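Local coordinates for butyrophilin subfamily 1 member A1 (Bos taurus, PDB 4HH8), which probably takes part in secreting milk-fat droplets and probably inhibits proliferation of activated T cells, this chain being its extracellular pair of immunoglobulin domains, at residues A[152-158]-A[184-188]; A[126-130]-A[208-212]; A[130-136]-A[213-219]; A[171-177]-A[189-194]; A[28-34]-A[94-100]. The protein carries 1 engineered substitution. One frame throughout, in Å; residues are numbered along the deposited sequence.

Contact 1. Residues A[152-158]-A[184-188]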
# COMPACT_ATOMS: atom_id res chain seq x y z
N SER A 152 -1.42 9.45 -15.83
CA SER A 152 -1.66 8.07 -15.48
C SER A 152 -2.60 8.07 -14.29
O SER A 152 -2.64 9.03 -13.52
CB SER A 152 -0.35 7.32 -15.19
OG SER A 152 -0.58 5.98 -14.75
N VAL A 153 -3.32 6.97 -14.14
CA VAL A 153 -4.47 6.86 -13.28
C VAL A 153 -4.27 5.67 -12.35
O VAL A 153 -3.75 4.64 -12.80
CB VAL A 153 -5.69 6.66 -14.22
CG1 VAL A 153 -6.77 5.77 -13.63
CG2 VAL A 153 -6.22 8.01 -14.71
N GLY A 154 -4.62 5.78 -11.07
CA GLY A 154 -4.77 4.59 -10.19
C GLY A 154 -3.56 4.13 -9.34
O GLY A 154 -3.40 2.94 -9.06
N TRP A 155 -2.74 5.05 -8.89
CA TRP A 155 -1.55 4.67 -8.14
C TRP A 155 -1.79 4.84 -6.68
O TRP A 155 -2.48 5.76 -6.28
CB TRP A 155 -0.35 5.52 -8.54
CG TRP A 155 -0.05 5.38 -9.97
CD1 TRP A 155 -0.73 5.99 -11.00
CD2 TRP A 155 0.93 4.54 -10.56
NE1 TRP A 155 -0.19 5.59 -12.19
CE2 TRP A 155 0.84 4.71 -11.96
CE3 TRP A 155 1.94 3.70 -10.05
CZ2 TRP A 155 1.67 4.03 -12.86
CZ3 TRP A 155 2.78 3.04 -10.94
CH2 TRP A 155 2.62 3.18 -12.33
N TYR A 156 -1.19 3.97 -5.88
CA TYR A 156 -1.20 4.17 -4.46
C TYR A 156 0.13 3.67 -3.90
O TYR A 156 0.58 2.61 -4.30
CB TYR A 156 -2.43 3.52 -3.79
CG TYR A 156 -2.58 4.04 -2.39
CD1 TYR A 156 -3.32 5.21 -2.13
CD2 TYR A 156 -1.91 3.44 -1.34
CE1 TYR A 156 -3.42 5.72 -0.84
CE2 TYR A 156 -1.99 3.95 -0.04
CZ TYR A 156 -2.73 5.08 0.18
OH TYR A 156 -2.80 5.57 1.46
N PRO A 157 0.81 4.45 -3.04
CA PRO A 157 0.48 5.82 -2.63
C PRO A 157 0.87 6.79 -3.74
O PRO A 157 0.85 6.40 -4.92
CB PRO A 157 1.33 6.00 -1.32
CG PRO A 157 2.66 5.10 -1.63
CD PRO A 157 2.03 3.91 -2.38
N GLU A 158 1.17 8.05 -3.40
CA GLU A 158 1.64 9.02 -4.37
C GLU A 158 2.79 8.40 -5.19
O GLU A 158 3.80 7.99 -4.62
CB GLU A 158 2.11 10.30 -3.67
CG GLU A 158 0.99 11.12 -2.99
CD GLU A 158 0.68 10.69 -1.52
OE1 GLU A 158 0.99 9.56 -1.09
OE2 GLU A 158 0.14 11.51 -0.78
N GLY A 184 -9.53 6.42 -3.23
CA GLY A 184 -8.26 6.97 -2.70
C GLY A 184 -7.02 6.80 -3.59
O GLY A 184 -5.90 7.06 -3.15
N LEU A 185 -7.20 6.35 -4.84
CA LEU A 185 -6.06 6.09 -5.74
C LEU A 185 -5.72 7.34 -6.54
O LEU A 185 -6.61 8.01 -7.07
CB LEU A 185 -6.40 4.96 -6.70
CG LEU A 185 -6.91 3.66 -6.06
CD1 LEU A 185 -7.31 2.59 -7.12
CD2 LEU A 185 -5.88 3.12 -5.08
N PHE A 186 -4.42 7.63 -6.66
CA PHE A 186 -3.95 8.84 -7.31
C PHE A 186 -3.89 8.76 -8.82
O PHE A 186 -3.41 7.78 -9.41
CB PHE A 186 -2.61 9.29 -6.72
CG PHE A 186 -2.68 9.55 -5.26
CD1 PHE A 186 -3.19 10.76 -4.78
CD2 PHE A 186 -2.31 8.58 -4.35
CE1 PHE A 186 -3.27 11.02 -3.39
CE2 PHE A 186 -2.43 8.81 -2.93
CZ PHE A 186 -2.90 10.04 -2.47
N THR A 187 -4.47 9.80 -9.42
CA THR A 187 -4.24 10.17 -10.81
C THR A 187 -3.13 11.21 -10.81
O THR A 187 -3.10 12.10 -9.96
CB THR A 187 -5.56 10.66 -11.49
OG1 THR A 187 -6.43 9.54 -11.61
CG2 THR A 187 -5.33 11.19 -12.88
N VAL A 188 -2.16 11.03 -11.70
CA VAL A 188 -0.99 11.88 -11.72
C VAL A 188 -0.89 12.61 -13.05
O VAL A 188 -1.02 12.00 -14.09
CB VAL A 188 0.34 11.07 -11.41
CG1 VAL A 188 0.62 10.02 -12.47
CG2 VAL A 188 1.56 12.04 -11.24
O HOH W 1 -6.55 7.55 -9.86

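Contact 2. Residues A[126-130]-A[208-212]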
# COMPACT_ATOMS: atom_id res chain seq x y z
N LYS A 126 1.28 -1.92 4.56
CA LYS A 126 1.56 -0.93 3.52
C LYS A 126 0.84 -1.33 2.27
O LYS A 126 1.18 -2.34 1.71
CB LYS A 126 3.07 -0.87 3.20
CG LYS A 126 3.94 -0.19 4.26
CD LYS A 126 3.75 1.28 4.28
CE LYS A 126 4.86 1.94 5.02
NZ LYS A 126 4.59 3.38 4.96
N VAL A 127 -0.09 -0.51 1.80
CA VAL A 127 -0.89 -0.86 0.64
C VAL A 127 -0.33 -0.16 -0.58
O VAL A 127 0.14 0.97 -0.48
CB VAL A 127 -2.40 -0.50 0.80
CG1 VAL A 127 -3.12 -0.88 -0.46
CG2 VAL A 127 -3.00 -1.18 2.07
N ALA A 128 -0.40 -0.84 -1.72
CA ALA A 128 0.10 -0.31 -2.96
C ALA A 128 -0.84 -0.63 -4.12
O ALA A 128 -1.51 -1.66 -4.12
CB ALA A 128 1.49 -0.87 -3.25
N ALA A 129 -0.93 0.27 -5.08
CA ALA A 129 -1.60 -0.05 -6.33
C ALA A 129 -0.73 0.48 -7.40
O ALA A 129 -0.14 1.55 -7.27
CB ALA A 129 -2.96 0.59 -6.41
N LEU A 130 -0.68 -0.28 -8.47
CA LEU A 130 0.04 0.08 -9.64
C LEU A 130 -0.96 0.60 -10.66
O LEU A 130 -1.96 -0.06 -10.91
CB LEU A 130 0.63 -1.19 -10.14
CG LEU A 130 1.70 -1.12 -11.18
CD1 LEU A 130 3.01 -0.65 -10.54
CD2 LEU A 130 1.68 -2.60 -11.42
N ASN A 208 5.88 3.35 -8.70
CA ASN A 208 5.46 3.08 -7.34
C ASN A 208 6.70 2.68 -6.52
O ASN A 208 7.20 1.56 -6.65
CB ASN A 208 4.41 1.98 -7.35
CG ASN A 208 3.76 1.78 -6.02
OD1 ASN A 208 4.43 1.65 -5.03
ND2 ASN A 208 2.40 1.72 -6.00
N LEU A 209 7.17 3.59 -5.66
CA LEU A 209 8.40 3.43 -4.85
C LEU A 209 8.32 2.32 -3.80
O LEU A 209 9.30 1.69 -3.48
CB LEU A 209 8.74 4.74 -4.14
CG LEU A 209 8.96 5.88 -5.13
CD1 LEU A 209 9.27 7.14 -4.35
CD2 LEU A 209 10.12 5.51 -5.99
N LEU A 210 7.11 2.06 -3.32
CA LEU A 210 6.82 1.02 -2.37
C LEU A 210 6.95 -0.39 -2.97
O LEU A 210 7.54 -1.29 -2.35
CB LEU A 210 5.41 1.27 -1.86
CG LEU A 210 4.90 0.63 -0.59
CD1 LEU A 210 5.95 0.70 0.57
CD2 LEU A 210 3.62 1.36 -0.22
N LEU A 211 6.40 -0.59 -4.16
CA LEU A 211 6.63 -1.84 -4.91
C LEU A 211 7.96 -1.91 -5.64
O LEU A 211 8.38 -3.00 -6.00
CB LEU A 211 5.51 -2.08 -5.94
CG LEU A 211 4.07 -2.26 -5.44
CD1 LEU A 211 3.11 -2.36 -6.60
CD2 LEU A 211 3.94 -3.48 -4.55
N GLY A 212 8.62 -0.77 -5.88
CA GLY A 212 9.80 -0.74 -6.73
C GLY A 212 9.44 -1.18 -8.15
O GLY A 212 10.17 -1.98 -8.78

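Contact 3. Residues A[130-136]-A[213-219]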
# COMPACT_ATOMS: atom_id res chain seq x y z
N LEU A 130 -0.68 -0.28 -8.47
CA LEU A 130 0.04 0.08 -9.64
C LEU A 130 -0.96 0.60 -10.66
O LEU A 130 -1.96 -0.06 -10.91
CB LEU A 130 0.63 -1.19 -10.14
CG LEU A 130 1.70 -1.12 -11.18
CD1 LEU A 130 3.01 -0.65 -10.54
CD2 LEU A 130 1.68 -2.60 -11.42
N GLY A 131 -0.69 1.76 -11.25
CA GLY A 131 -1.68 2.40 -12.14
C GLY A 131 -1.58 2.06 -13.61
O GLY A 131 -0.92 1.09 -13.98
N SER A 132 -2.22 2.88 -14.44
CA SER A 132 -2.38 2.63 -15.87
C SER A 132 -1.14 2.97 -16.65
O SER A 132 -0.33 3.79 -16.18
CB SER A 132 -3.51 3.49 -16.43
OG SER A 132 -3.27 4.87 -16.15
N ASP A 133 -1.00 2.37 -17.84
CA ASP A 133 -0.00 2.77 -18.83
C ASP A 133 0.01 4.29 -19.02
O ASP A 133 -1.02 4.88 -19.38
CB ASP A 133 -0.25 2.12 -20.20
CG ASP A 133 0.04 0.62 -20.22
OD1 ASP A 133 0.21 -0.01 -19.16
OD2 ASP A 133 0.08 0.05 -21.32
N PRO A 134 1.17 4.94 -18.75
CA PRO A 134 1.24 6.42 -18.86
C PRO A 134 1.03 6.90 -20.28
O PRO A 134 1.27 6.15 -21.21
CB PRO A 134 2.65 6.76 -18.38
CG PRO A 134 3.40 5.43 -18.30
CD PRO A 134 2.36 4.36 -18.12
N HIS A 135 0.63 8.15 -20.42
CA HIS A 135 0.36 8.68 -21.72
C HIS A 135 0.93 10.06 -21.83
O HIS A 135 0.78 10.87 -20.91
CB HIS A 135 -1.15 8.77 -21.97
CG HIS A 135 -1.48 9.26 -23.34
ND1 HIS A 135 -1.79 10.58 -23.59
CD2 HIS A 135 -1.44 8.64 -24.54
CE1 HIS A 135 -1.97 10.74 -24.89
NE2 HIS A 135 -1.73 9.59 -25.48
N ILE A 136 1.55 10.35 -22.95
CA ILE A 136 2.03 11.70 -23.19
C ILE A 136 1.23 12.44 -24.28
O ILE A 136 1.11 11.97 -25.39
CB ILE A 136 3.56 11.74 -23.52
CG1 ILE A 136 4.39 11.29 -22.32
CG2 ILE A 136 3.97 13.14 -23.89
CD1 ILE A 136 5.90 10.99 -22.67
N GLN A 213 8.31 -0.67 -8.65
CA GLN A 213 7.83 -0.99 -10.00
C GLN A 213 7.41 0.28 -10.76
O GLN A 213 6.78 1.17 -10.20
CB GLN A 213 6.63 -1.95 -9.94
CG GLN A 213 6.90 -3.32 -9.27
CD GLN A 213 5.65 -4.20 -9.22
OE1 GLN A 213 4.58 -3.79 -9.65
NE2 GLN A 213 5.79 -5.42 -8.70
N GLU A 214 7.75 0.34 -12.04
CA GLU A 214 7.39 1.48 -12.82
C GLU A 214 6.89 1.11 -14.19
O GLU A 214 7.15 -0.02 -14.66
CB GLU A 214 8.58 2.42 -12.98
CG GLU A 214 9.71 1.88 -13.82
CD GLU A 214 10.99 2.72 -13.67
OE1 GLU A 214 11.54 3.15 -14.70
OE2 GLU A 214 11.42 2.98 -12.53
N LYS A 215 6.23 2.07 -14.84
CA LYS A 215 5.86 1.99 -16.25
C LYS A 215 6.31 3.24 -16.91
O LYS A 215 6.42 4.28 -16.25
CB LYS A 215 4.35 1.83 -16.46
CG LYS A 215 3.76 0.59 -15.85
CD LYS A 215 2.27 0.57 -16.14
CE LYS A 215 1.56 -0.61 -15.50
NZ LYS A 215 0.15 -0.64 -15.98
N GLU A 216 6.60 3.15 -18.21
CA GLU A 216 7.06 4.31 -18.93
C GLU A 216 6.46 4.39 -20.30
O GLU A 216 5.88 3.41 -20.81
CB GLU A 216 8.60 4.36 -19.03
CG GLU A 216 9.17 3.59 -20.18
CD GLU A 216 10.67 3.57 -20.16
OE1 GLU A 216 11.25 3.18 -19.13
OE2 GLU A 216 11.27 3.92 -21.20
N VAL A 217 6.56 5.58 -20.87
CA VAL A 217 6.06 5.83 -22.20
C VAL A 217 7.05 6.77 -22.85
O VAL A 217 7.55 7.71 -22.23
CB VAL A 217 4.61 6.38 -22.19
CG1 VAL A 217 4.55 7.78 -21.55
CG2 VAL A 217 4.01 6.38 -23.61
N GLU A 218 7.36 6.49 -24.10
CA GLU A 218 8.30 7.29 -24.86
C GLU A 218 7.52 8.04 -25.92
O GLU A 218 6.57 7.51 -26.46
CB GLU A 218 9.34 6.35 -25.48
CG GLU A 218 10.52 7.02 -26.19
CD GLU A 218 11.78 6.18 -26.08
OE1 GLU A 218 11.66 4.97 -25.77
OE2 GLU A 218 12.89 6.74 -26.28
N VAL A 219 7.86 9.28 -26.19
CA VAL A 219 7.27 9.99 -27.31
C VAL A 219 8.37 10.53 -28.23
O VAL A 219 9.54 10.40 -27.92
CB VAL A 219 6.27 11.08 -26.86
CG1 VAL A 219 7.00 12.26 -26.20
CG2 VAL A 219 5.41 11.54 -28.03

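Contact 4. Residues A[171-177]-A[189-194]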
# COMPACT_ATOMS: atom_id res chain seq x y z
N PHE A 171 15.43 14.78 -16.04
CA PHE A 171 15.18 16.17 -15.76
C PHE A 171 13.81 16.28 -15.09
O PHE A 171 13.00 15.36 -15.21
CB PHE A 171 15.31 17.01 -17.03
CG PHE A 171 14.40 16.61 -18.13
CD1 PHE A 171 13.17 17.22 -18.28
CD2 PHE A 171 14.77 15.65 -19.03
CE1 PHE A 171 12.32 16.86 -19.30
CE2 PHE A 171 13.94 15.29 -20.06
CZ PHE A 171 12.70 15.91 -20.19
N PRO A 172 13.58 17.36 -14.31
CA PRO A 172 12.34 17.42 -13.53
C PRO A 172 11.10 17.85 -14.32
O PRO A 172 11.25 18.35 -15.43
CB PRO A 172 12.66 18.46 -12.45
CG PRO A 172 13.74 19.24 -13.00
CD PRO A 172 14.58 18.31 -13.80
N SER A 173 9.90 17.67 -13.75
CA SER A 173 8.69 18.31 -14.31
C SER A 173 8.74 19.83 -14.16
O SER A 173 9.49 20.38 -13.36
CB SER A 173 7.42 17.77 -13.62
OG SER A 173 7.42 16.34 -13.57
N MSE A 174 7.91 20.51 -14.93
CA MSE A 174 7.55 21.91 -14.68
C MSE A 174 6.58 21.94 -13.53
O MSE A 174 6.82 22.58 -12.50
CB MSE A 174 6.89 22.52 -15.90
CG MSE A 174 7.88 23.33 -16.75
SE MSE A 174 8.46 25.00 -15.84
CE MSE A 174 6.92 26.08 -16.49
N SER A 175 5.46 21.24 -13.73
CA SER A 175 4.43 21.21 -12.73
C SER A 175 3.95 19.77 -12.53
O SER A 175 4.07 18.98 -13.41
CB SER A 175 3.26 22.08 -13.16
OG SER A 175 2.58 21.48 -14.26
N GLU A 176 3.37 19.46 -11.38
CA GLU A 176 2.75 18.18 -11.21
C GLU A 176 1.53 18.31 -10.37
O GLU A 176 1.47 19.16 -9.49
CB GLU A 176 3.65 17.17 -10.47
CG GLU A 176 5.09 17.17 -10.84
CD GLU A 176 5.84 15.98 -10.28
OE1 GLU A 176 5.54 15.49 -9.15
OE2 GLU A 176 6.75 15.52 -11.00
N SER A 177 0.63 17.34 -10.57
CA SER A 177 -0.61 17.18 -9.83
C SER A 177 -0.92 15.75 -9.51
O SER A 177 -0.78 14.90 -10.37
CB SER A 177 -1.79 17.60 -10.75
OG SER A 177 -2.19 18.82 -10.28
N ARG A 189 -0.68 13.91 -13.01
CA ARG A 189 -0.45 14.70 -14.21
C ARG A 189 0.90 15.42 -14.06
O ARG A 189 1.16 16.03 -13.05
CB ARG A 189 -1.56 15.75 -14.36
CG ARG A 189 -2.82 15.25 -15.01
CD ARG A 189 -3.56 16.44 -15.71
NE ARG A 189 -5.02 16.27 -15.68
CZ ARG A 189 -5.92 17.26 -15.83
NH1 ARG A 189 -5.52 18.52 -16.03
NH2 ARG A 189 -7.22 16.99 -15.77
N ALA A 190 1.75 15.37 -15.06
CA ALA A 190 2.95 16.16 -15.00
C ALA A 190 3.27 16.79 -16.34
O ALA A 190 3.11 16.15 -17.36
CB ALA A 190 4.10 15.31 -14.53
N SER A 191 3.75 18.02 -16.31
CA SER A 191 4.05 18.78 -17.51
C SER A 191 5.46 19.24 -17.54
O SER A 191 6.03 19.57 -16.51
CB SER A 191 3.19 20.02 -17.62
OG SER A 191 1.96 19.59 -18.16
N VAL A 192 6.00 19.33 -18.75
CA VAL A 192 7.35 19.75 -18.94
C VAL A 192 7.35 20.61 -20.22
O VAL A 192 6.46 20.47 -21.09
CB VAL A 192 8.22 18.47 -18.98
CG1 VAL A 192 8.34 17.84 -20.38
CG2 VAL A 192 9.46 18.61 -18.25
N ILE A 193 8.27 21.55 -20.32
CA ILE A 193 8.44 22.29 -21.58
C ILE A 193 9.79 21.86 -22.19
O ILE A 193 10.82 21.99 -21.55
CB ILE A 193 8.33 23.81 -21.35
CG1 ILE A 193 6.90 24.14 -20.86
CG2 ILE A 193 8.62 24.55 -22.65
CD1 ILE A 193 6.69 25.57 -20.45
N ILE A 194 9.75 21.29 -23.39
CA ILE A 194 10.97 20.91 -24.10
C ILE A 194 11.57 22.11 -24.82
O ILE A 194 10.92 22.69 -25.70
CB ILE A 194 10.71 19.77 -25.13
CG1 ILE A 194 10.03 18.57 -24.47
CG2 ILE A 194 12.01 19.37 -25.84
CD1 ILE A 194 10.78 17.95 -23.28

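Contact 5. Residues A[28-34]-A[94-100]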
# COMPACT_ATOMS: atom_id res chain seq x y z
N VAL A 28 -3.70 -3.47 -3.58
CA VAL A 28 -5.15 -3.17 -3.57
C VAL A 28 -5.93 -4.29 -4.30
O VAL A 28 -5.55 -4.73 -5.37
CB VAL A 28 -5.46 -1.74 -4.15
CG1 VAL A 28 -6.96 -1.54 -4.49
CG2 VAL A 28 -5.02 -0.66 -3.18
N GLY A 29 -7.00 -4.77 -3.68
CA GLY A 29 -7.80 -5.82 -4.28
C GLY A 29 -7.35 -7.22 -3.90
O GLY A 29 -8.08 -8.17 -4.15
N GLU A 30 -6.13 -7.37 -3.34
CA GLU A 30 -5.66 -8.70 -2.90
C GLU A 30 -5.88 -8.88 -1.41
O GLU A 30 -6.30 -7.96 -0.72
CB GLU A 30 -4.16 -8.92 -3.17
CG GLU A 30 -3.60 -8.51 -4.53
CD GLU A 30 -4.20 -9.23 -5.71
OE1 GLU A 30 -4.49 -10.45 -5.59
OE2 GLU A 30 -4.36 -8.56 -6.77
N ASP A 31 -5.57 -10.07 -0.90
CA ASP A 31 -5.61 -10.30 0.53
C ASP A 31 -4.26 -10.00 1.15
O ASP A 31 -3.23 -10.13 0.50
CB ASP A 31 -6.03 -11.74 0.83
CG ASP A 31 -7.32 -12.14 0.08
OD1 ASP A 31 -8.08 -11.23 -0.36
OD2 ASP A 31 -7.56 -13.37 -0.07
N ALA A 32 -4.28 -9.57 2.40
CA ALA A 32 -3.07 -9.44 3.17
C ALA A 32 -3.21 -10.20 4.47
O ALA A 32 -4.31 -10.33 5.01
CB ALA A 32 -2.75 -7.99 3.46
N GLU A 33 -2.07 -10.63 4.98
CA GLU A 33 -2.00 -11.32 6.25
C GLU A 33 -1.12 -10.54 7.17
O GLU A 33 -0.01 -10.19 6.79
CB GLU A 33 -1.48 -12.76 6.05
CG GLU A 33 -2.52 -13.61 5.24
CD GLU A 33 -2.20 -15.12 5.22
OE1 GLU A 33 -1.40 -15.58 6.05
OE2 GLU A 33 -2.71 -15.85 4.35
N LEU A 34 -1.63 -10.25 8.37
CA LEU A 34 -0.95 -9.51 9.42
C LEU A 34 -0.56 -10.46 10.54
O LEU A 34 -1.37 -10.77 11.39
CB LEU A 34 -1.84 -8.43 9.99
CG LEU A 34 -2.07 -7.17 9.14
CD1 LEU A 34 -2.22 -7.48 7.66
CD2 LEU A 34 -3.28 -6.44 9.66
N ALA A 94 -2.28 -15.14 12.23
CA ALA A 94 -2.35 -13.90 11.47
C ALA A 94 -3.81 -13.64 11.26
O ALA A 94 -4.62 -14.55 11.42
CB ALA A 94 -1.63 -14.03 10.13
N VAL A 95 -4.14 -12.39 10.94
CA VAL A 95 -5.48 -12.02 10.51
C VAL A 95 -5.33 -11.79 9.03
O VAL A 95 -4.43 -11.04 8.62
CB VAL A 95 -6.00 -10.74 11.22
CG1 VAL A 95 -7.25 -10.18 10.52
CG2 VAL A 95 -6.39 -11.10 12.62
N ARG A 96 -6.14 -12.49 8.24
CA ARG A 96 -6.26 -12.28 6.82
C ARG A 96 -7.32 -11.19 6.55
O ARG A 96 -8.47 -11.32 7.00
CB ARG A 96 -6.62 -13.57 6.10
CG ARG A 96 -6.50 -13.44 4.56
CD ARG A 96 -6.64 -14.78 3.80
NE ARG A 96 -7.91 -15.43 4.04
CZ ARG A 96 -8.78 -15.85 3.11
NH1 ARG A 96 -8.52 -15.68 1.80
NH2 ARG A 96 -9.92 -16.45 3.47
N ILE A 97 -6.91 -10.12 5.88
CA ILE A 97 -7.84 -9.11 5.44
C ILE A 97 -8.03 -9.25 3.95
O ILE A 97 -7.07 -9.15 3.19
CB ILE A 97 -7.40 -7.68 5.78
CG1 ILE A 97 -6.99 -7.60 7.25
CG2 ILE A 97 -8.56 -6.67 5.48
CD1 ILE A 97 -6.45 -6.24 7.65
N GLN A 98 -9.26 -9.51 3.53
CA GLN A 98 -9.55 -9.72 2.11
C GLN A 98 -9.84 -8.43 1.41
O GLN A 98 -10.33 -7.47 2.04
CB GLN A 98 -10.76 -10.63 1.94
CG GLN A 98 -10.48 -12.04 2.41
CD GLN A 98 -11.67 -12.96 2.22
OE1 GLN A 98 -12.83 -12.52 2.28
NE2 GLN A 98 -11.38 -14.23 1.98
N GLU A 99 -9.52 -8.41 0.12
CA GLU A 99 -9.82 -7.28 -0.74
C GLU A 99 -9.31 -5.97 -0.15
O GLU A 99 -10.09 -5.04 0.17
CB GLU A 99 -11.31 -7.24 -1.07
CG GLU A 99 -11.58 -7.83 -2.48
CD GLU A 99 -12.62 -8.97 -2.47
OE1 GLU A 99 -13.83 -8.66 -2.37
OE2 GLU A 99 -12.22 -10.16 -2.60
N VAL A 100 -7.98 -5.90 -0.01
CA VAL A 100 -7.33 -4.73 0.59
C VAL A 100 -7.65 -3.46 -0.19
O VAL A 100 -7.65 -3.48 -1.41
CB VAL A 100 -5.81 -4.96 0.72
CG1 VAL A 100 -5.05 -3.63 0.79
CG2 VAL A 100 -5.54 -5.83 1.92

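Contact 1. Residues A[152-158]-A[184-188]
Phe186 CB sits 3.6 Å from Trp155 O, at the turn that follows strand 146-155. With CG anti to the carbonyl carbon (chi1 -59°), the Phe186 ring is carried along 152-158. Phe186 CD2 comes 3.6 Å from Glu158 N. Phe186 CE2 lies 3.8 Å from Tyr156 CD1, and Phe186 CZ equally far from the carboxylate carbon CD of Glu158. Glu158 CG stands over the centre of one ring face as a CH-pi contact, while Gly184 O lies above the rim of the other. The Tyr156 ring is nearly parallel to that of Phe186 but slid aside. Phe186 O receives a straight bond from Trp155 N (2.9 Å) and a weak one from Gly154 N. A water bridges Gly154 N, Leu185 O and Thr187 OG1. Glycine suits position 154, whose positive phi (93°) would jam a CB against the preceding carbonyl. Gly154 and Trp155 facing Phe186 form a G1 beta bulge between the B and E strands of the second immunoglobulin domain.

Contact 2. Residues A[126-130]-A[208-212]
Ala128 presents its methyl to Leu211, whose branch straddles it: Ala128 CB is 3.7 Å from Leu211 CG and nearly as close to both CD1 and CD2. A small residue fits here because Leu211 CG and both its methyls lie within 4.0 Å of the alanine methyl. Beside it Leu210 turns its CD2 methyl toward the strand, 3.5 Å from Val127 O and 4.1 Å from Lys126 CB, so that only the aliphatic root of the lysine is used. At the other end the CD1 methyls of Leu130 and Leu211 meet at 4.3 Å.

Asn208 brings the polar group. Its CG is anti to the backbone N (chi1 -171°), which sends the amide across to the residues just after the strand. Asn208 ND2 donates to Ala129 O at 2.8 Å; the oxygen lies in the amide plane, yet the donor stands 58° out of the carbonyl plane. OD1 turns back to accept from Leu211 N at 3.1 Å, an Asx motif, and weakly from Leu210 N. ND2 also bonds weakly to Tyr156 O, so both ends of this buried amide are used. With a leucine here, Ala129 O and Leu211 N would probably lose their mate, Tyr156 O its weak one, and the turn 209-211 would be freer to shift.

Leu25 of the first domain also touches Leu210 and Leu211. This part of the junction is mostly apolar, and one amide, held at both its ends, ties it.

Contact 3. Residues A[130-136]-A[213-219]
Ile136 packs against two valines of the facing strand: its CG1 lies 3.6 Å from Val217 CG1, and its CD1 3.9 Å from Val219 CG1. Val217 places CG1 between its backbone N and carbonyl carbon (chi1 66°), which brings that one methyl against both Ile136 and Pro134, whose CB is 3.8 Å away. The proline ring also lies on the root of Lys215, with Pro134 CD 3.6 Å from Lys215 CB. Branched residues and a compact ring suit this inward face, which continues onto the disulfide pair: Pro134 and Ile136 touch Cys150, and Ile136 also touches Cys204.

Toward residues 130-133 the contact becomes polar and more exposed. Lys215 is extended beyond CG and crosses the Asp133 side chain at about a right angle. Its NZ donates to Gly131 O at 2.9 Å, in the carbonyl plane, and makes a salt bridge to Asp133 OD1 at 3.2 Å. A lysine suits the place because its CB meets the proline, and the chain beyond is long enough to deliver the ammonium to Gly131 O and Asp133. Farther out, the exposed pair Leu130 and Gln213 touch lightly, Leu130 CD2 lying 3.6 Å from Gln213 OE1.

The segments run 11° from parallel, but each bonds to a different neighbour: His135 to Thr151, and Lys215 and Val217 to strand 201-208. Side chains thus close the sandwich between the A and G edge strands of an immunoglobulin domain.

Contact 4. Residues A[171-177]-A[189-194]
The Phe171 ring takes Val192 at its edge, CG2 lying in the ring plane 3.5 Å from CE1; Ile194 CD1 comes obliquely to CZ at 4.2 Å. Trp163 meets the same phenylalanine with ring planes at about 25°. The second flat group, the Glu176 carboxylate, accepts Ser173 OG on the anti lone pair of OE2 (2.8 Å), while OE1 pairs with Arg178. Ser173 OG also bonds Trp163 NE1 and lies 3.6 Å from Ala190 CB, where a small hydroxyl fits. A valine in place of Ser173 would probably leave Glu176 OE2 and Trp163 NE1 without their shared partner.

Ser191 O accepts both Met174 N (2.6 Å) and Ser175 N (3.3 Å), a classic beta bulge. Regular pairing follows through Ser177 and Arg189. Selenomethionine Met174, its chain bent, lays CE 4.0 Å from Ile193 CD1. Backbone bonds thus join strands D and E of the second domain, with apolar contacts toward Ile194 and, beside them, a serine linking acid to indole.

Contact 5. Residues A[28-34]-A[94-100]
Ala32 with Ile97 and Leu34 with Val95 are antiparallel hydrogen-bonded pairs, Ile97 N reaching Ala32 O at 2.7 Å. Beyond the strands the backbone bonds continue: Val100 N donates to Glu30 O (2.8 Å) and Gly29 N to Val100 O (2.7 Å); the positive phi at Gly29 would push a CB against the previous carbonyl.

The charged contacts centre on Asp31. With CG beside its backbone N (chi1 -51°), OD1 accepts Glu99 N on its anti side at 3.2 Å, and OD2 makes a salt bridge to Arg96 NH1 at 3.1 Å. The bond is weak, its angle at the hydrogen only 124°; the carboxylate and guanidinium planes stand 76° apart. Gln98 CD lies toward the rim of one guanidinium face.

Apolar contacts fill the opposite face: Ala32 CB meets Val100 CG2 at 3.8 Å, and Leu34 CD2 meets Ile97 CD1 at 3.8 Å. Leu34 and Val95 also touch Trp51. This pairing of a polar face with an apolar one belongs to the B and E strands of an immunoglobulin V-set domain.

Contact 5 lies in the first, V-set domain, and contacts 1, 3 and 4 in the second; contact 2 stands at the junction. Contact 2 touches contact 5 through a probable hydrogen bond from Val28 N to Ala128 O (2.9 Å), and contact 1 through one from Ala129 N to Tyr156 O (2.9 Å). It shares Leu130 with contact 3. Contacts 1 and 3 meet where Ser152 OG reaches Ser132 O (2.6 Å). Contacts 1 and 4 both use strand 186-194, their centres about 17 Å apart. Contacts 4 and 5 lie farthest apart, about 36 Å between centres, which reflects the elongated two-domain shape.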